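Local coordinates for protein guanine deaminase (Escherichia coli, PDB 6OHB) that catalyses the zinc-dependent hydrolytic deamination of guanine to xanthine and ammonia, the first step of guanine degradation, at residues K9-S14 with K72-G77; A220-L225 with Y265-K270; Y258-H263 with W285-E290; V389-T394 with R423-T428. One frame throughout, in Å; residues are numbered along the deposited sequence.

The four contacts fall into two pairs on opposite sides of the chain's centre. Contacts 1 and 4, with centres about 10 Å apart, meet where strand 388-391 runs beside strand 73-84, and backbone hydrogen bonds tie the segments in both, one in contact 1 and four in contact 4. Contacts 2 and 3, about 13 Å apart centre to centre, belong to the helical layer around the barrel; they share the end of helix 258-264, and side chains carry the contacts, in contact 2 partly against backbone carbonyls. Contacts 3 and 4 are largely buried, whereas 1 and 2 are only partly so. Chemistry differs within the second pair: contact 3 has a salt bridge where contact 2 has no hydrogen bond at all.

Contact 1 (K9-S14 with K72-G77); sequences KAVRGS and KLIVPG
Ile74 N donates to Ser14 O at 2.7 Å, the single hydrogen bond between 9-14 and 72-77. Its N-H...O angle of 150° and a donor tilted 20° from the carbonyl plane make it a slightly bent bond. The same carbonyl oxygen also lies against the base of the donor's own side chain, Ser14 O and Ile74 CB being 3.4 Å apart. Nearby, Ser14 CB rests on the backbone at Lys72 O (3.4 Å) and reaches Leu73 CD1 at 3.9 Å, while its hydroxyl is engaged by Glu36 O. The chain turns a corner at Gly13 and passes from strand 8-12, in a small four-stranded sheet, to strand 14-18, which runs parallel to strand 73-84; the latter continues to the zinc ligands His82 and His84 of the amidohydrolase barrel. Gly13 suits this corner, since a CB there would press on Ile74 CD1 and on the preceding carbonyl. Across the corner, Val11 CG1 meets Ile74 CD1 at 3.6 Å, the two side chains crossing at a slant. Val11 CG1 stands opposite the backbone N (chi1 173°), which directs that methyl into the contact, and Phe388 packs beside both residues.

Contact 2 (A220-L225 with Y265-K270); sequences AMAQRL and YGLTGK
Gln223 and Tyr265 bring the two backbones nearest, CA to CA 5.5 Å, where helix 216-228 passes the end of helix 258-264; that end is a Schellman motif with Gly266, at positive phi, as its C-prime residue. Gln223 carries much of the contact. Its CG is turned opposite the backbone N (chi1 171°), and the extended chain beyond it carries CB, CG and CD past the Tyr265 carbonyl: Tyr265 O is 3.1 Å from Gln223 CB and 3.2 Å from Gln223 CG. The amide then stands almost upright to the phenol ring, the planes 81° apart, and Gln223 OE1 comes to the ring edge, 3.5 Å from Tyr265 CD1. Farther along this ring, Tyr265 CE1 approaches Ala220 CB at 4.3 Å, with Pro216 and Met219 also packing on the tyrosine. Leu267 fills the inner side, its CD1 4.2 Å from Ala222 CB and its CD2 3.9 Å from Ala222 O. Replacing Gln223 with an alanine would probably leave the Tyr265 carbonyl only partly covered, by CB, and open a gap at the ring edge where the amide had stood. Both elements belong to the outer layer of the barrel. With no hydrogen bond between the segments, the chemistry implies cohesion by shape and by carbon-to-oxygen contacts, a polar amide and a carbonyl being used mainly for their packing surfaces.

Contact 3 (Y258-H263 with W285-E290); sequences YLDVYH and WDRLSE
His263 and Arg287 stack flat: the guanidinium and imidazole centres are 3.9 Å apart and the planes are inclined by 22°. Over the middle of the same imidazole face sits Arg287 CD, a CH-pi contact 3.5 Å from the ring centroid, while His263 CD2 lies over one guanidinium face. Asp260 OD1 comes in at the guanidinium edge and is gripped end-on by two nitrogens, Arg287 NH1 and Arg287 NH2, each at 3.1 Å, forming a salt bridge. Both meet this oxygen on its anti side, and Gln264 NE2 also binds it. The arginine reaches these partners by bending at chi2 (73°) and again at chi3, which folds its methylene chain onto the ring. His263 ND1 is held in turn by Thr268 OG1, which probably restrains the rotation of the imidazole. Beside the arginine's aliphatic part, Leu259 CD2 packs on Arg287 CB at 3.7 Å and on Leu288 CG at 3.6 Å. With a serine in place of Arg287, Asp260 would probably lose its cationic mate, and the covered imidazole face would be left bare. The axes of segments 258-263 and 285-290 run 31° from parallel, 10.5 Å apart at closest approach, as neighbouring helices do around a TIM barrel of the amidohydrolase superfamily; Leu259 also touches Leu238 of barrel strand 233-238, a substrate-binding residue by similarity.

Contact 4 (V389-T394 with R423-T428); sequences VVMEPT and RSIYRT
Val389 pairs with Thr428 without backbone hydrogen bonds, and its CG1 leans over the Arg427 carbonyl toward Ile425 CG2, 3.8 Å away. At Val390 the bonding begins. Its N-H goes to Arg427 O at 2.9 Å, and its own carbonyl oxygen accepts twice: from Tyr426 N at 2.8 Å and from Arg427 N at 3.0 Å, both donors lying in the carbonyl plane. Two successive residues facing one is a classic beta bulge, and it shifts the register by one residue in the antiparallel pair of strands 388-391 and 425-430, next to strand 73-84 in the beta region that flanks the barrel. The Val390 side chain lies alongside those of both bulge residues: CG1 meets the Tyr426 ring edge at CD2 (4.0 Å), and CB lies near Arg427 CB. Arg427 folds its guanidinium back over a face of that tyrosine and donates from NH1 to Tyr426 O, while Lys72 makes a cation-pi contact with the ring. Met391 is on the face of Val389 and Ile425; with CG opposite its carbonyl carbon (chi1 -50°) and the chain bent beyond, SD touches Ile425 CD1 at 3.5 Å and the methyl CE reaches Ser424 CB at 4.0 Å. Glu392 N closes the pairing on Ser424 O, a short bond of 2.6 Å and nearly straight at 165°. Beyond its backbone, Glu392 sends an extended side chain past Tyr426 to a salt bridge with Arg438, and on the facing segment Arg423 bridges to Asp422 of the second subunit.

Contact 1 (K9-S14 with K72-G77)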
loop_
_atom_site.group_PDB
_atom_site.type_symbol
_atom_site.label_atom_id
_atom_site.label_comp_id
_atom_site.label_asym_id
_atom_site.label_seq_id
_atom_site.Cartn_x
_atom_site.Cartn_y
_atom_site.Cartn_z
ATOM N N LYS A 9 4.269 -33.925 15.624
ATOM C CA LYS A 9 3.879 -32.614 16.134
ATOM C C LYS A 9 2.412 -32.391 15.806
ATOM O O LYS A 9 1.946 -32.798 14.737
ATOM C CB LYS A 9 4.712 -31.466 15.537
ATOM C CG LYS A 9 6.188 -31.504 15.876
ATOM C CD LYS A 9 6.896 -30.250 15.372
ATOM C CE LYS A 9 8.398 -30.470 15.273
ATOM N NZ LYS A 9 9.131 -29.212 14.970
ATOM N N ALA A 10 1.694 -31.732 16.716
ATOM C CA ALA A 10 0.266 -31.472 16.571
ATOM C C ALA A 10 0.002 -29.974 16.605
ATOM O O ALA A 10 0.422 -29.288 17.543
ATOM C CB ALA A 10 -0.532 -32.168 17.677
ATOM N N VAL A 11 -0.715 -29.475 15.601
ATOM C CA VAL A 11 -1.043 -28.060 15.478
ATOM C C VAL A 11 -2.553 -27.939 15.328
ATOM O O VAL A 11 -3.136 -28.502 14.396
ATOM C CB VAL A 11 -0.331 -27.403 14.282
ATOM C CG1 VAL A 11 -0.830 -25.983 14.089
ATOM C CG2 VAL A 11 1.185 -27.426 14.471
ATOM N N ARG A 12 -3.185 -27.191 16.223
ATOM C CA ARG A 12 -4.631 -27.033 16.218
ATOM C C ARG A 12 -5.019 -25.608 15.832
ATOM O O ARG A 12 -4.335 -24.646 16.201
ATOM C CB ARG A 12 -5.203 -27.379 17.594
ATOM C CG ARG A 12 -6.707 -27.394 17.630
ATOM C CD ARG A 12 -7.232 -27.712 19.011
ATOM N NE ARG A 12 -8.688 -27.730 19.006
ATOM C CZ ARG A 12 -9.428 -28.063 20.054
ATOM N NH1 ARG A 12 -8.842 -28.411 21.195
ATOM N NH2 ARG A 12 -10.752 -28.053 19.961
ATOM N N GLY A 13 -6.118 -25.468 15.102
ATOM C CA GLY A 13 -6.635 -24.131 14.850
ATOM C C GLY A 13 -7.540 -24.121 13.631
ATOM O O GLY A 13 -8.052 -25.151 13.217
ATOM N N SER A 14 -7.717 -22.928 13.078
ATOM C CA SER A 14 -8.498 -22.734 11.868
ATOM C C SER A 14 -7.558 -22.780 10.670
ATOM O O SER A 14 -6.475 -22.206 10.715
ATOM C CB SER A 14 -9.235 -21.399 11.924
ATOM O OG SER A 14 -10.492 -21.550 12.551
ATOM N N LYS A 72 -6.509 -17.941 15.554
ATOM C CA LYS A 72 -5.689 -17.559 14.415
ATOM C C LYS A 72 -6.160 -18.306 13.170
ATOM O O LYS A 72 -7.023 -19.186 13.227
ATOM C CB LYS A 72 -4.211 -17.864 14.685
ATOM C CG LYS A 72 -3.707 -17.447 16.061
ATOM C CD LYS A 72 -3.564 -15.937 16.166
ATOM C CE LYS A 72 -2.564 -15.542 17.240
ATOM N NZ LYS A 72 -3.043 -15.841 18.617
ATOM N N LEU A 73 -5.577 -17.946 12.032
ATOM C CA LEU A 73 -5.851 -18.614 10.768
ATOM C C LEU A 73 -4.554 -19.169 10.196
ATOM O O LEU A 73 -3.581 -18.435 10.033
ATOM C CB LEU A 73 -6.518 -17.649 9.786
ATOM C CG LEU A 73 -7.504 -18.257 8.791
ATOM C CD1 LEU A 73 -8.878 -18.439 9.437
ATOM C CD2 LEU A 73 -7.596 -17.358 7.567
ATOM N N ILE A 74 -4.547 -20.452 9.855
ATOM C CA ILE A 74 -3.345 -21.146 9.412
ATOM C C ILE A 74 -3.464 -21.380 7.914
ATOM O O ILE A 74 -4.443 -21.980 7.438
ATOM C CB ILE A 74 -3.137 -22.464 10.172
ATOM C CG1 ILE A 74 -3.164 -22.208 11.678
ATOM C CG2 ILE A 74 -1.829 -23.123 9.759
ATOM C CD1 ILE A 74 -2.941 -23.470 12.514
ATOM N N VAL A 75 -2.464 -20.901 7.181
ATOM C CA VAL A 75 -2.447 -20.957 5.722
ATOM C C VAL A 75 -1.137 -21.594 5.286
ATOM O O VAL A 75 -0.158 -21.617 6.048
ATOM C CB VAL A 75 -2.611 -19.549 5.101
ATOM C CG1 VAL A 75 -3.884 -18.910 5.597
ATOM C CG2 VAL A 75 -1.412 -18.671 5.446
ATOM N N PRO A 76 -1.085 -22.143 4.075
ATOM C CA PRO A 76 0.200 -22.620 3.557
ATOM C C PRO A 76 1.156 -21.451 3.368
ATOM O O PRO A 76 0.738 -20.312 3.154
ATOM C CB PRO A 76 -0.169 -23.270 2.218
ATOM C CG PRO A 76 -1.642 -23.512 2.293
ATOM C CD PRO A 76 -2.192 -22.417 3.144
ATOM N N GLY A 77 2.451 -21.745 3.464
ATOM C CA GLY A 77 3.453 -20.701 3.319
ATOM C C GLY A 77 3.335 -19.999 1.978
ATOM O O GLY A 77 3.017 -20.612 0.955
#

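Contact 2 (A220-L225 with Y265-K270)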
loop_
_atom_site.group_PDB
_atom_site.type_symbol
_atom_site.label_atom_id
_atom_site.label_comp_id
_atom_site.label_asym_id
_atom_site.label_seq_id
_atom_site.Cartn_x
_atom_site.Cartn_y
_atom_site.Cartn_z
ATOM N N ALA A 220 24.238 -18.354 -25.229
ATOM C CA ALA A 220 24.558 -19.731 -25.603
ATOM C C ALA A 220 25.039 -20.539 -24.403
ATOM O O ALA A 220 24.699 -21.721 -24.267
ATOM C CB ALA A 220 25.608 -19.749 -26.715
ATOM N N MET A 221 25.821 -19.918 -23.511
ATOM C CA MET A 221 26.257 -20.626 -22.307
ATOM C C MET A 221 25.075 -20.972 -21.401
ATOM O O MET A 221 25.030 -22.059 -20.812
ATOM C CB MET A 221 27.292 -19.796 -21.544
ATOM C CG MET A 221 28.636 -19.668 -22.247
ATOM S SD MET A 221 29.362 -21.260 -22.690
ATOM C CE MET A 221 31.027 -21.087 -22.052
ATOM N N ALA A 222 24.106 -20.062 -21.278
ATOM C CA ALA A 222 22.913 -20.359 -20.487
ATOM C C ALA A 222 22.112 -21.500 -21.104
ATOM O O ALA A 222 21.620 -22.385 -20.389
ATOM C CB ALA A 222 22.042 -19.112 -20.350
ATOM N N GLN A 223 21.958 -21.483 -22.433
ATOM C CA GLN A 223 21.316 -22.593 -23.131
ATOM C C GLN A 223 22.032 -23.906 -22.845
ATOM O O GLN A 223 21.392 -24.938 -22.592
ATOM C CB GLN A 223 21.299 -22.308 -24.632
ATOM C CG GLN A 223 20.849 -23.473 -25.499
ATOM C CD GLN A 223 20.675 -23.077 -26.954
ATOM O OE1 GLN A 223 21.400 -22.225 -27.467
ATOM N NE2 GLN A 223 19.704 -23.688 -27.623
ATOM N N ARG A 224 23.365 -23.880 -22.875
ATOM C CA ARG A 224 24.152 -25.074 -22.593
ATOM C C ARG A 224 23.895 -25.582 -21.180
ATOM O O ARG A 224 23.706 -26.786 -20.965
ATOM C CB ARG A 224 25.633 -24.763 -22.802
ATOM C CG ARG A 224 26.590 -25.867 -22.417
ATOM C CD ARG A 224 27.961 -25.568 -22.998
ATOM N NE ARG A 224 29.009 -26.395 -22.409
ATOM C CZ ARG A 224 30.287 -26.036 -22.352
ATOM N NH1 ARG A 224 30.673 -24.866 -22.852
ATOM N NH2 ARG A 224 31.181 -26.847 -21.798
ATOM N N LEU A 225 23.892 -24.672 -20.201
ATOM C CA LEU A 225 23.623 -25.064 -18.820
ATOM C C LEU A 225 22.249 -25.703 -18.689
ATOM O O LEU A 225 22.088 -26.706 -17.983
ATOM C CB LEU A 225 23.742 -23.857 -17.892
ATOM C CG LEU A 225 25.170 -23.413 -17.576
ATOM C CD1 LEU A 225 25.188 -21.973 -17.103
ATOM C CD2 LEU A 225 25.808 -24.335 -16.547
ATOM N N TYR A 265 17.187 -19.618 -27.813
ATOM C CA TYR A 265 18.236 -20.182 -26.978
ATOM C C TYR A 265 17.707 -21.253 -26.024
ATOM O O TYR A 265 18.362 -21.549 -25.017
ATOM C CB TYR A 265 18.945 -19.073 -26.197
ATOM C CG TYR A 265 19.890 -18.242 -27.038
ATOM C CD1 TYR A 265 21.092 -18.770 -27.497
ATOM C CD2 TYR A 265 19.579 -16.931 -27.376
ATOM C CE1 TYR A 265 21.956 -18.015 -28.269
ATOM C CE2 TYR A 265 20.436 -16.168 -28.150
ATOM C CZ TYR A 265 21.623 -16.714 -28.593
ATOM O OH TYR A 265 22.477 -15.951 -29.361
ATOM N N GLY A 266 16.543 -21.827 -26.315
ATOM C CA GLY A 266 16.000 -22.934 -25.534
ATOM C C GLY A 266 15.833 -22.660 -24.055
ATOM O O GLY A 266 16.061 -23.557 -23.233
ATOM N N LEU A 267 15.434 -21.440 -23.691
ATOM C CA LEU A 267 15.236 -21.073 -22.294
ATOM C C LEU A 267 13.768 -20.882 -21.944
ATOM O O LEU A 267 13.457 -20.357 -20.869
ATOM C CB LEU A 267 16.020 -19.804 -21.957
ATOM C CG LEU A 267 17.544 -19.886 -22.034
ATOM C CD1 LEU A 267 18.148 -18.491 -21.924
ATOM C CD2 LEU A 267 18.080 -20.788 -20.944
ATOM N N THR A 268 12.861 -21.296 -22.819
ATOM C CA THR A 268 11.448 -21.380 -22.490
ATOM C C THR A 268 11.103 -22.831 -22.178
ATOM O O THR A 268 11.823 -23.757 -22.558
ATOM C CB THR A 268 10.584 -20.866 -23.642
ATOM O OG1 THR A 268 10.750 -21.720 -24.781
ATOM C CG2 THR A 268 10.984 -19.443 -24.012
ATOM N N GLY A 269 9.986 -23.024 -21.490
ATOM C CA GLY A 269 9.530 -24.351 -21.151
ATOM C C GLY A 269 9.153 -24.434 -19.691
ATOM O O GLY A 269 9.043 -23.422 -18.989
ATOM N N LYS A 270 8.949 -25.663 -19.221
ATOM C CA LYS A 270 8.591 -25.873 -17.825
ATOM C C LYS A 270 9.707 -25.384 -16.907
ATOM O O LYS A 270 10.895 -25.563 -17.192
ATOM C CB LYS A 270 8.301 -27.355 -17.573
ATOM C CG LYS A 270 6.978 -27.838 -18.154
#

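Contact 3 (Y258-H263 with W285-E290)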
loop_
_atom_site.group_PDB
_atom_site.type_symbol
_atom_site.label_atom_id
_atom_site.label_comp_id
_atom_site.label_asym_id
_atom_site.label_seq_id
_atom_site.Cartn_x
_atom_site.Cartn_y
_atom_site.Cartn_z
ATOM N N TYR A 258 11.218 -9.901 -28.104
ATOM C CA TYR A 258 11.930 -10.135 -26.851
ATOM C C TYR A 258 11.882 -11.607 -26.443
ATOM O O TYR A 258 12.923 -12.240 -26.219
ATOM C CB TYR A 258 11.328 -9.238 -25.766
ATOM C CG TYR A 258 12.209 -8.942 -24.567
ATOM C CD1 TYR A 258 13.289 -9.753 -24.240
ATOM C CD2 TYR A 258 11.931 -7.856 -23.742
ATOM C CE1 TYR A 258 14.077 -9.482 -23.129
ATOM C CE2 TYR A 258 12.709 -7.579 -22.636
ATOM C CZ TYR A 258 13.780 -8.392 -22.332
ATOM O OH TYR A 258 14.551 -8.105 -21.229
ATOM N N LEU A 259 10.676 -12.168 -26.316
ATOM C CA LEU A 259 10.557 -13.551 -25.859
ATOM C C LEU A 259 11.237 -14.522 -26.816
ATOM O O LEU A 259 11.734 -15.574 -26.388
ATOM C CB LEU A 259 9.081 -13.921 -25.683
ATOM C CG LEU A 259 8.760 -15.388 -25.354
ATOM C CD1 LEU A 259 9.427 -15.835 -24.059
ATOM C CD2 LEU A 259 7.260 -15.625 -25.300
ATOM N N ASP A 260 11.284 -14.190 -28.107
ATOM C CA ASP A 260 11.886 -15.107 -29.064
ATOM C C ASP A 260 13.395 -15.218 -28.894
ATOM O O ASP A 260 13.970 -16.243 -29.271
ATOM C CB ASP A 260 11.555 -14.690 -30.495
ATOM C CG ASP A 260 11.984 -15.731 -31.513
ATOM O OD1 ASP A 260 11.269 -16.746 -31.665
ATOM O OD2 ASP A 260 13.040 -15.536 -32.157
ATOM N N VAL A 261 14.044 -14.210 -28.313
ATOM C CA VAL A 261 15.464 -14.344 -27.996
ATOM C C VAL A 261 15.671 -15.476 -26.998
ATOM O O VAL A 261 16.555 -16.324 -27.171
ATOM C CB VAL A 261 16.032 -13.017 -27.464
ATOM C CG1 VAL A 261 17.535 -13.143 -27.244
ATOM C CG2 VAL A 261 15.707 -11.882 -28.420
ATOM N N TYR A 262 14.852 -15.510 -25.942
ATOM C CA TYR A 262 14.957 -16.584 -24.961
ATOM C C TYR A 262 14.542 -17.916 -25.563
ATOM O O TYR A 262 15.163 -18.950 -25.288
ATOM C CB TYR A 262 14.083 -16.276 -23.744
ATOM C CG TYR A 262 14.472 -15.038 -22.981
ATOM C CD1 TYR A 262 15.781 -14.835 -22.558
ATOM C CD2 TYR A 262 13.526 -14.069 -22.681
ATOM C CE1 TYR A 262 16.134 -13.694 -21.858
ATOM C CE2 TYR A 262 13.867 -12.927 -21.982
ATOM C CZ TYR A 262 15.169 -12.743 -21.573
ATOM O OH TYR A 262 15.500 -11.604 -20.876
ATOM N N HIS A 263 13.510 -17.901 -26.410
ATOM C CA HIS A 263 12.985 -19.135 -26.989
ATOM C C HIS A 263 13.997 -19.799 -27.916
ATOM O O HIS A 263 14.166 -21.024 -27.875
ATOM C CB HIS A 263 11.679 -18.846 -27.730
ATOM C CG HIS A 263 11.036 -20.058 -28.329
ATOM N ND1 HIS A 263 10.503 -21.074 -27.564
ATOM C CD2 HIS A 263 10.827 -20.412 -29.619
ATOM C CE1 HIS A 263 10.000 -22.003 -28.358
ATOM N NE2 HIS A 263 10.184 -21.625 -29.610
ATOM N N TRP A 285 2.292 -14.113 -25.948
ATOM C CA TRP A 285 1.333 -14.820 -25.105
ATOM C C TRP A 285 1.178 -16.266 -25.563
ATOM O O TRP A 285 1.262 -17.205 -24.757
ATOM C CB TRP A 285 -0.024 -14.111 -25.136
ATOM C CG TRP A 285 -0.150 -12.909 -24.246
ATOM C CD1 TRP A 285 -0.303 -11.610 -24.641
ATOM C CD2 TRP A 285 -0.165 -12.896 -22.812
ATOM N NE1 TRP A 285 -0.398 -10.789 -23.545
ATOM C CE2 TRP A 285 -0.317 -11.552 -22.409
ATOM C CE3 TRP A 285 -0.055 -13.887 -21.830
ATOM C CZ2 TRP A 285 -0.365 -11.176 -21.068
ATOM C CZ3 TRP A 285 -0.103 -13.511 -20.499
ATOM C CH2 TRP A 285 -0.257 -12.166 -20.130
ATOM N N ASP A 286 0.962 -16.464 -26.871
ATOM C CA ASP A 286 0.784 -17.819 -27.391
ATOM C C ASP A 286 2.051 -18.656 -27.241
ATOM O O ASP A 286 1.966 -19.865 -26.997
ATOM C CB ASP A 286 0.353 -17.777 -28.859
ATOM C CG ASP A 286 -0.961 -17.041 -29.067
ATOM O OD1 ASP A 286 -1.748 -16.922 -28.101
ATOM O OD2 ASP A 286 -1.212 -16.592 -30.207
ATOM N N ARG A 287 3.225 -18.040 -27.389
ATOM C CA ARG A 287 4.478 -18.772 -27.209
ATOM C C ARG A 287 4.658 -19.215 -25.761
ATOM O O ARG A 287 5.062 -20.354 -25.497
ATOM C CB ARG A 287 5.653 -17.912 -27.672
ATOM C CG ARG A 287 7.026 -18.558 -27.554
ATOM C CD ARG A 287 7.262 -19.657 -28.600
ATOM N NE ARG A 287 7.433 -19.185 -29.980
ATOM C CZ ARG A 287 8.334 -18.295 -30.397
ATOM N NH1 ARG A 287 9.194 -17.735 -29.554
ATOM N NH2 ARG A 287 8.383 -17.961 -31.682
ATOM N N LEU A 288 4.384 -18.322 -24.806
ATOM C CA LEU A 288 4.438 -18.708 -23.401
ATOM C C LEU A 288 3.458 -19.837 -23.108
ATOM O O LEU A 288 3.770 -20.764 -22.354
ATOM C CB LEU A 288 4.143 -17.505 -22.507
ATOM C CG LEU A 288 5.233 -16.440 -22.390
ATOM C CD1 LEU A 288 4.775 -15.325 -21.459
ATOM C CD2 LEU A 288 6.540 -17.052 -21.907
ATOM N N SER A 289 2.274 -19.785 -23.717
ATOM C CA SER A 289 1.250 -20.765 -23.389
ATOM C C SER A 289 1.534 -22.121 -24.021
ATOM O O SER A 289 1.220 -23.154 -23.421
ATOM C CB SER A 289 -0.117 -20.251 -23.834
ATOM O OG SER A 289 -1.025 -21.314 -24.059
ATOM N N GLU A 290 2.137 -22.142 -25.212
ATOM C CA GLU A 290 2.450 -23.411 -25.862
ATOM C C GLU A 290 3.645 -24.098 -25.210
ATOM O O GLU A 290 3.674 -25.330 -25.104
ATOM C CB GLU A 290 2.713 -23.188 -27.354
#

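Contact 4 (V389-T394 with R423-T428)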
loop_
_atom_site.group_PDB
_atom_site.type_symbol
_atom_site.label_atom_id
_atom_site.label_comp_id
_atom_site.label_asym_id
_atom_site.label_seq_id
_atom_site.Cartn_x
_atom_site.Cartn_y
_atom_site.Cartn_z
ATOM N N VAL A 389 2.045 -20.898 7.745
ATOM C CA VAL A 389 2.056 -19.633 8.466
ATOM C C VAL A 389 0.801 -19.547 9.326
ATOM O O VAL A 389 -0.316 -19.757 8.834
ATOM C CB VAL A 389 2.128 -18.425 7.512
ATOM C CG1 VAL A 389 2.277 -17.127 8.303
ATOM C CG2 VAL A 389 3.268 -18.595 6.520
ATOM N N VAL A 390 0.987 -19.248 10.605
ATOM C CA VAL A 390 -0.112 -18.886 11.490
ATOM C C VAL A 390 -0.266 -17.370 11.423
ATOM O O VAL A 390 0.666 -16.632 11.777
ATOM C CB VAL A 390 0.155 -19.355 12.926
ATOM C CG1 VAL A 390 -1.059 -19.106 13.797
ATOM C CG2 VAL A 390 0.551 -20.832 12.934
ATOM N N MET A 391 -1.456 -16.923 11.008
ATOM C CA MET A 391 -1.813 -15.543 10.735
ATOM C C MET A 391 -2.764 -15.027 11.800
ATOM O O MET A 391 -3.639 -15.760 12.280
ATOM C CB MET A 391 -2.535 -15.401 9.388
ATOM C CG MET A 391 -1.879 -16.053 8.201
ATOM S SD MET A 391 -0.804 -14.910 7.342
ATOM C CE MET A 391 -1.968 -13.604 6.954
ATOM N N GLU A 392 -2.603 -13.753 12.148
ATOM C CA GLU A 392 -3.499 -13.074 13.074
ATOM C C GLU A 392 -4.287 -12.069 12.250
ATOM O O GLU A 392 -3.826 -10.945 12.027
ATOM C CB GLU A 392 -2.717 -12.382 14.192
ATOM C CG GLU A 392 -3.566 -11.991 15.398
ATOM C CD GLU A 392 -2.762 -11.276 16.463
ATOM O OE1 GLU A 392 -1.515 -11.301 16.376
ATOM O OE2 GLU A 392 -3.375 -10.682 17.378
ATOM N N PRO A 393 -5.477 -12.421 11.761
ATOM C CA PRO A 393 -6.229 -11.484 10.913
ATOM C C PRO A 393 -6.815 -10.305 11.672
ATOM O O PRO A 393 -7.305 -9.368 11.033
ATOM C CB PRO A 393 -7.336 -12.366 10.321
ATOM C CG PRO A 393 -7.524 -13.445 11.323
ATOM C CD PRO A 393 -6.183 -13.703 11.940
ATOM N N THR A 394 -6.802 -10.339 13.001
ATOM C CA THR A 394 -7.313 -9.277 13.859
ATOM C C THR A 394 -6.172 -8.526 14.542
ATOM O O THR A 394 -6.307 -8.059 15.675
ATOM C CB THR A 394 -8.282 -9.844 14.895
ATOM O OG1 THR A 394 -7.643 -10.900 15.620
ATOM C CG2 THR A 394 -9.543 -10.389 14.219
ATOM N N ARG A 423 2.593 -7.595 10.737
ATOM C CA ARG A 423 1.933 -7.825 12.019
ATOM C C ARG A 423 0.905 -8.957 11.948
ATOM O O ARG A 423 0.551 -9.523 12.990
ATOM C CB ARG A 423 1.247 -6.547 12.497
ATOM C CG ARG A 423 2.184 -5.516 13.107
ATOM C CD ARG A 423 1.459 -4.201 13.362
ATOM N NE ARG A 423 1.106 -3.500 12.128
ATOM C CZ ARG A 423 0.546 -2.292 12.088
ATOM N NH1 ARG A 423 0.268 -1.649 13.213
ATOM N NH2 ARG A 423 0.263 -1.729 10.921
ATOM N N SER A 424 0.398 -9.275 10.752
ATOM C CA SER A 424 -0.514 -10.403 10.583
ATOM C C SER A 424 0.186 -11.747 10.715
ATOM O O SER A 424 -0.488 -12.761 10.917
ATOM C CB SER A 424 -1.201 -10.343 9.216
ATOM O OG SER A 424 -2.146 -9.295 9.148
ATOM N N ILE A 425 1.513 -11.778 10.627
ATOM C CA ILE A 425 2.274 -13.020 10.661
ATOM C C ILE A 425 2.623 -13.312 12.115
ATOM O O ILE A 425 3.478 -12.647 12.705
ATOM C CB ILE A 425 3.536 -12.931 9.796
ATOM C CG1 ILE A 425 3.199 -12.445 8.382
ATOM C CG2 ILE A 425 4.243 -14.264 9.740
ATOM C CD1 ILE A 425 2.283 -13.327 7.637
ATOM N N TYR A 426 1.969 -14.323 12.690
ATOM C CA TYR A 426 2.153 -14.683 14.094
ATOM C C TYR A 426 3.210 -15.769 14.265
ATOM O O TYR A 426 4.054 -15.683 15.168
ATOM C CB TYR A 426 0.808 -15.135 14.683
ATOM C CG TYR A 426 0.798 -15.457 16.165
ATOM C CD1 TYR A 426 0.931 -14.453 17.126
ATOM C CD2 TYR A 426 0.615 -16.766 16.607
ATOM C CE1 TYR A 426 0.905 -14.749 18.488
ATOM C CE2 TYR A 426 0.584 -17.075 17.967
ATOM C CZ TYR A 426 0.731 -16.065 18.901
ATOM O OH TYR A 426 0.703 -16.374 20.247
ATOM N N ARG A 427 3.180 -16.792 13.412
ATOM C CA ARG A 427 4.193 -17.838 13.463
ATOM C C ARG A 427 4.497 -18.288 12.040
ATOM O O ARG A 427 3.619 -18.274 11.173
ATOM C CB ARG A 427 3.740 -19.059 14.301
ATOM C CG ARG A 427 3.449 -18.818 15.794
ATOM C CD ARG A 427 4.717 -18.747 16.635
ATOM N NE ARG A 427 4.436 -18.598 18.066
ATOM C CZ ARG A 427 4.167 -17.442 18.673
ATOM N NH1 ARG A 427 4.134 -16.300 17.986
ATOM N NH2 ARG A 427 3.933 -17.424 19.980
ATOM N N THR A 428 5.743 -18.697 11.804
ATOM C CA THR A 428 6.124 -19.294 10.530
ATOM C C THR A 428 6.849 -20.609 10.790
ATOM O O THR A 428 7.852 -20.642 11.522
ATOM C CB THR A 428 7.002 -18.352 9.689
ATOM O OG1 THR A 428 6.285 -17.139 9.431
ATOM C CG2 THR A 428 7.360 -19.001 8.353
#